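DNA repair protein RecN (Deinococcus radiodurans, PDB 4ABX) may take part in recombinational repair of damaged DNA as an SMC-like, ATP-binding protein, whose coiled-coil domain alone makes up this chain. Local coordinates at residues 29-34 with 144-149; 56-61 with 109-114. One frame throughout, in Å; residues are numbered along the deposited sequence.

Overall arrangement
Both contacts draw on helix 33-63 of the coiled-coil domain, one at its start and one near its end, with centres about 42 Å apart on opposite sides of the centre of the chain. Contact 1 sets the turn before that helix against the start of helix 145-169 and is partly buried, with three of its nine touching residues exposed. Contact 2 pairs the later turns of helix 33-63 with the end of helix 87-115; four of its five touching residues are buried, and the second subunit packs beside it. Neither has a direct hydrogen bond across it: contact 1 combines prolines, a leucine, a bridging water and the Glu34-Lys138 salt bridge, whereas contact 2 is aliphatic, with a valine methyl over the face of an arginine guanidinium that pairs with Asp63.

Contact 1 (29-34 with 144-149); sequences PDPGEE and TLEDVV
Pro31 and Leu145 bring the backbones closest, with their CA atoms 5.1 Å apart, where a type II turn from Asp30 to Glu33 leads into helix 33-63 and faces the first turn of helix 145-169. Leu145 is central: its CB rests 3.9 Å from Pro31 CA, CD2 meets Pro29 CB, and CD1 lies 3.6 Å from Glu34 OE1. With CG anti to its own carbonyl carbon (chi1 -67°), the leucine reaches between the prolines and the glutamate, which extends from the opposite direction. Val149 CG2 touches the Pro31 ring at CG, 3.9 Å away, the two side chains set roughly perpendicular. The same methyl lies 3.8 Å from Pro29 O. Glu146, bent at chi2 (90°), brings its CD to 3.9 Å from Pro31 CB. Leu134 of helix 121-141 and Ile24 of helix 6-27 extend the apolar cluster.

The turn is braced by Asp30 N donating to Glu33 OE2 at 2.8 Å, and a capping box of Thr144 and Asp147 starts the facing helix. A water gives a hydrogen to Glu34 OE1 and accepts from Leu145 N, 3.0 Å away. Glu34 OE2 forms a salt bridge with Lys138, while CD and OE1 also lie against Leu145; the polar link between the segments thus runs through solvent, and their direct contact is mainly apolar.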
# COMPACT_ATOMS: atom_id res chain seq x y z
N PRO A 29 52.10 3.15 -11.86
CA PRO A 29 51.40 4.32 -11.31
C PRO A 29 51.83 5.62 -12.00
O PRO A 29 53.02 5.88 -12.17
CB PRO A 29 51.83 4.32 -9.84
CG PRO A 29 53.11 3.54 -9.80
CD PRO A 29 52.92 2.47 -10.84
N ASP A 30 50.85 6.42 -12.37
CA ASP A 30 51.11 7.69 -13.04
C ASP A 30 50.61 8.84 -12.17
O ASP A 30 49.42 9.18 -12.21
CB ASP A 30 50.42 7.71 -14.41
CG ASP A 30 50.52 9.05 -15.11
OD1 ASP A 30 51.46 9.83 -14.82
OD2 ASP A 30 49.65 9.33 -15.96
N PRO A 31 51.51 9.43 -11.38
CA PRO A 31 51.10 10.47 -10.44
C PRO A 31 50.17 11.48 -11.10
O PRO A 31 50.44 11.94 -12.21
CB PRO A 31 52.42 11.13 -10.05
CG PRO A 31 53.44 10.03 -10.21
CD PRO A 31 52.97 9.24 -11.40
N GLY A 32 49.06 11.79 -10.44
CA GLY A 32 48.07 12.69 -11.02
C GLY A 32 46.83 12.01 -11.57
O GLY A 32 45.76 12.61 -11.63
N GLU A 33 46.96 10.74 -11.97
CA GLU A 33 45.86 10.02 -12.60
C GLU A 33 44.64 9.86 -11.69
O GLU A 33 43.53 9.62 -12.17
CB GLU A 33 46.31 8.65 -13.12
CG GLU A 33 46.55 7.60 -12.01
CD GLU A 33 46.93 6.23 -12.58
OE1 GLU A 33 46.07 5.60 -13.22
OE2 GLU A 33 48.08 5.79 -12.38
N GLU A 34 44.84 9.99 -10.38
CA GLU A 34 43.75 9.77 -9.43
C GLU A 34 42.67 10.85 -9.49
O GLU A 34 41.53 10.60 -9.09
CB GLU A 34 44.28 9.62 -8.00
CG GLU A 34 45.02 8.32 -7.76
CD GLU A 34 45.76 8.30 -6.43
OE1 GLU A 34 46.51 9.26 -6.14
OE2 GLU A 34 45.58 7.32 -5.67
N THR A 144 51.84 9.05 -1.25
CA THR A 144 51.30 9.47 -2.54
C THR A 144 51.91 8.65 -3.67
O THR A 144 52.90 7.96 -3.47
CB THR A 144 51.59 10.96 -2.80
OG1 THR A 144 53.00 11.15 -2.97
CG2 THR A 144 51.10 11.82 -1.64
N LEU A 145 51.32 8.74 -4.86
CA LEU A 145 51.86 8.03 -6.02
C LEU A 145 53.26 8.53 -6.35
O LEU A 145 54.10 7.76 -6.83
CB LEU A 145 50.95 8.18 -7.25
CG LEU A 145 49.58 7.49 -7.14
CD1 LEU A 145 48.79 7.66 -8.43
CD2 LEU A 145 49.74 6.01 -6.78
N GLU A 146 53.51 9.81 -6.10
CA GLU A 146 54.86 10.35 -6.25
C GLU A 146 55.83 9.56 -5.37
O GLU A 146 56.90 9.16 -5.84
CB GLU A 146 54.90 11.84 -5.87
CG GLU A 146 54.29 12.79 -6.90
CD GLU A 146 52.79 13.05 -6.68
OE1 GLU A 146 52.11 12.21 -6.04
OE2 GLU A 146 52.30 14.09 -7.15
N ASP A 147 55.47 9.36 -4.11
CA ASP A 147 56.31 8.59 -3.18
C ASP A 147 56.52 7.17 -3.69
O ASP A 147 57.62 6.63 -3.59
CB ASP A 147 55.69 8.55 -1.78
CG ASP A 147 55.69 9.90 -1.09
OD1 ASP A 147 56.78 10.50 -0.93
OD2 ASP A 147 54.59 10.37 -0.73
N VAL A 148 55.46 6.57 -4.23
CA VAL A 148 55.54 5.21 -4.75
C VAL A 148 56.53 5.10 -5.90
O VAL A 148 57.33 4.16 -5.98
CB VAL A 148 54.16 4.71 -5.24
CG1 VAL A 148 54.27 3.28 -5.75
CG2 VAL A 148 53.12 4.81 -4.13
N VAL A 149 56.47 6.07 -6.81
CA VAL A 149 57.36 6.07 -7.97
C VAL A 149 58.81 6.25 -7.50
O VAL A 149 59.71 5.55 -7.96
CB VAL A 149 56.98 7.17 -8.97
CG1 VAL A 149 58.09 7.38 -10.00
CG2 VAL A 149 55.66 6.83 -9.66
O HOH W 1 48.66 10.16 -4.84

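Contact 2 (56-61 with 109-114); sequences GGVELL and ELRDVA
Val58 packs against Leu110 and Arg111 in an antiparallel helix pair of the RecN coiled coil, where the short segment axes approach to 9.0 Å at 148° between their N-to-C directions. The valine's two methyls divide the work. CG2 lies 3.6 Å from Leu110 CB and equally near the backbone N of Arg111, while the valine and leucine side chains lie alongside, running opposite ways. CG1, anti to the backbone N (chi1 167°), covers one face of the Arg111 guanidinium, reaching NH1 at 3.6 Å. An alanine in place of Val58 removes both methyls, which would probably open a gap beside Leu110 CB and leave that guanidinium face without its aliphatic cover.

On the same side of the helix pair, Leu110 CD1 meets Leu61 CD1 at 4.1 Å. Close approach is also possible at Gly57, whose C atom is 4.2 Å from Leu110 CD1; a side chain there would head for the opposing helix and be tight against that methyl.

Further out, Val103, Ile106 and Ala107 of helix 87-115 pack on Leu61. Ala75 of the second subunit also reaches Leu61, and Leu92 of that subunit touches Leu110, so this buried pair contributes to the dimer interface. The bend of Arg111 at chi3 (-48°) brings its guanidinium beside Val58, and the salt bridge of NH1 with Asp63 OD2 probably holds it there. In that position Arg111 CZ lies 3.9 Å from Val58 CG1.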
# COMPACT_ATOMS: atom_id res chain seq x y z
N GLY A 56 13.81 1.24 -7.32
CA GLY A 56 13.16 1.03 -6.03
C GLY A 56 11.77 1.64 -5.99
O GLY A 56 10.84 1.02 -5.49
N GLY A 57 11.64 2.84 -6.53
CA GLY A 57 10.36 3.52 -6.58
C GLY A 57 9.33 2.77 -7.40
O GLY A 57 8.17 2.64 -7.01
N VAL A 58 9.75 2.27 -8.56
CA VAL A 58 8.88 1.48 -9.42
C VAL A 58 8.37 0.24 -8.69
O VAL A 58 7.19 -0.09 -8.74
CB VAL A 58 9.61 1.09 -10.72
CG1 VAL A 58 8.83 0.02 -11.47
CG2 VAL A 58 9.82 2.32 -11.59
N GLU A 59 9.28 -0.44 -7.98
CA GLU A 59 8.92 -1.63 -7.23
C GLU A 59 7.84 -1.35 -6.18
O GLU A 59 6.85 -2.08 -6.08
CB GLU A 59 10.17 -2.22 -6.56
CG GLU A 59 9.99 -3.64 -6.06
CD GLU A 59 9.93 -4.66 -7.18
OE1 GLU A 59 10.09 -4.26 -8.36
OE2 GLU A 59 9.72 -5.86 -6.89
N LEU A 60 8.03 -0.29 -5.39
CA LEU A 60 7.14 0.03 -4.28
C LEU A 60 5.81 0.64 -4.73
O LEU A 60 4.78 0.47 -4.07
CB LEU A 60 7.82 0.98 -3.30
CG LEU A 60 8.99 0.43 -2.47
CD1 LEU A 60 9.85 1.58 -1.93
CD2 LEU A 60 8.51 -0.47 -1.34
N LEU A 61 5.83 1.36 -5.85
CA LEU A 61 4.62 2.03 -6.31
C LEU A 61 3.76 1.10 -7.16
O LEU A 61 2.54 1.27 -7.22
CB LEU A 61 4.96 3.29 -7.12
CG LEU A 61 5.54 4.50 -6.38
CD1 LEU A 61 5.67 5.67 -7.34
CD2 LEU A 61 4.68 4.88 -5.17
N GLU A 109 7.07 7.27 -15.30
CA GLU A 109 8.20 8.16 -15.56
C GLU A 109 9.48 7.62 -14.91
O GLU A 109 10.57 7.72 -15.49
CB GLU A 109 7.91 9.57 -15.06
CG GLU A 109 8.00 10.63 -16.15
CD GLU A 109 6.66 10.90 -16.79
OE1 GLU A 109 5.77 11.43 -16.10
OE2 GLU A 109 6.50 10.58 -17.99
N LEU A 110 9.33 7.07 -13.71
CA LEU A 110 10.45 6.45 -13.02
C LEU A 110 11.02 5.29 -13.84
O LEU A 110 12.24 5.14 -13.95
CB LEU A 110 10.02 5.96 -11.64
CG LEU A 110 9.73 7.06 -10.62
CD1 LEU A 110 9.17 6.48 -9.33
CD2 LEU A 110 10.98 7.90 -10.35
N ARG A 111 10.13 4.48 -14.40
CA ARG A 111 10.57 3.36 -15.23
C ARG A 111 11.37 3.87 -16.42
O ARG A 111 12.34 3.25 -16.83
CB ARG A 111 9.36 2.54 -15.70
CG ARG A 111 9.71 1.14 -16.16
CD ARG A 111 8.50 0.44 -16.77
NE ARG A 111 7.31 0.55 -15.94
CZ ARG A 111 7.01 -0.27 -14.93
NH1 ARG A 111 7.83 -1.27 -14.63
NH2 ARG A 111 5.90 -0.09 -14.23
N ASP A 112 10.94 5.01 -16.97
CA ASP A 112 11.67 5.65 -18.06
C ASP A 112 13.06 6.11 -17.62
O ASP A 112 14.02 5.99 -18.37
CB ASP A 112 10.88 6.84 -18.62
CG ASP A 112 9.70 6.41 -19.48
OD1 ASP A 112 9.66 5.23 -19.87
OD2 ASP A 112 8.83 7.26 -19.76
N VAL A 113 13.16 6.64 -16.40
CA VAL A 113 14.46 7.06 -15.88
C VAL A 113 15.41 5.87 -15.83
O VAL A 113 16.54 5.96 -16.30
CB VAL A 113 14.35 7.67 -14.46
CG1 VAL A 113 15.75 7.86 -13.85
CG2 VAL A 113 13.59 8.98 -14.49
N ALA A 114 14.94 4.76 -15.27
CA ALA A 114 15.75 3.56 -15.15
C ALA A 114 16.12 3.01 -16.52
O ALA A 114 17.28 2.71 -16.78
CB ALA A 114 15.03 2.51 -14.32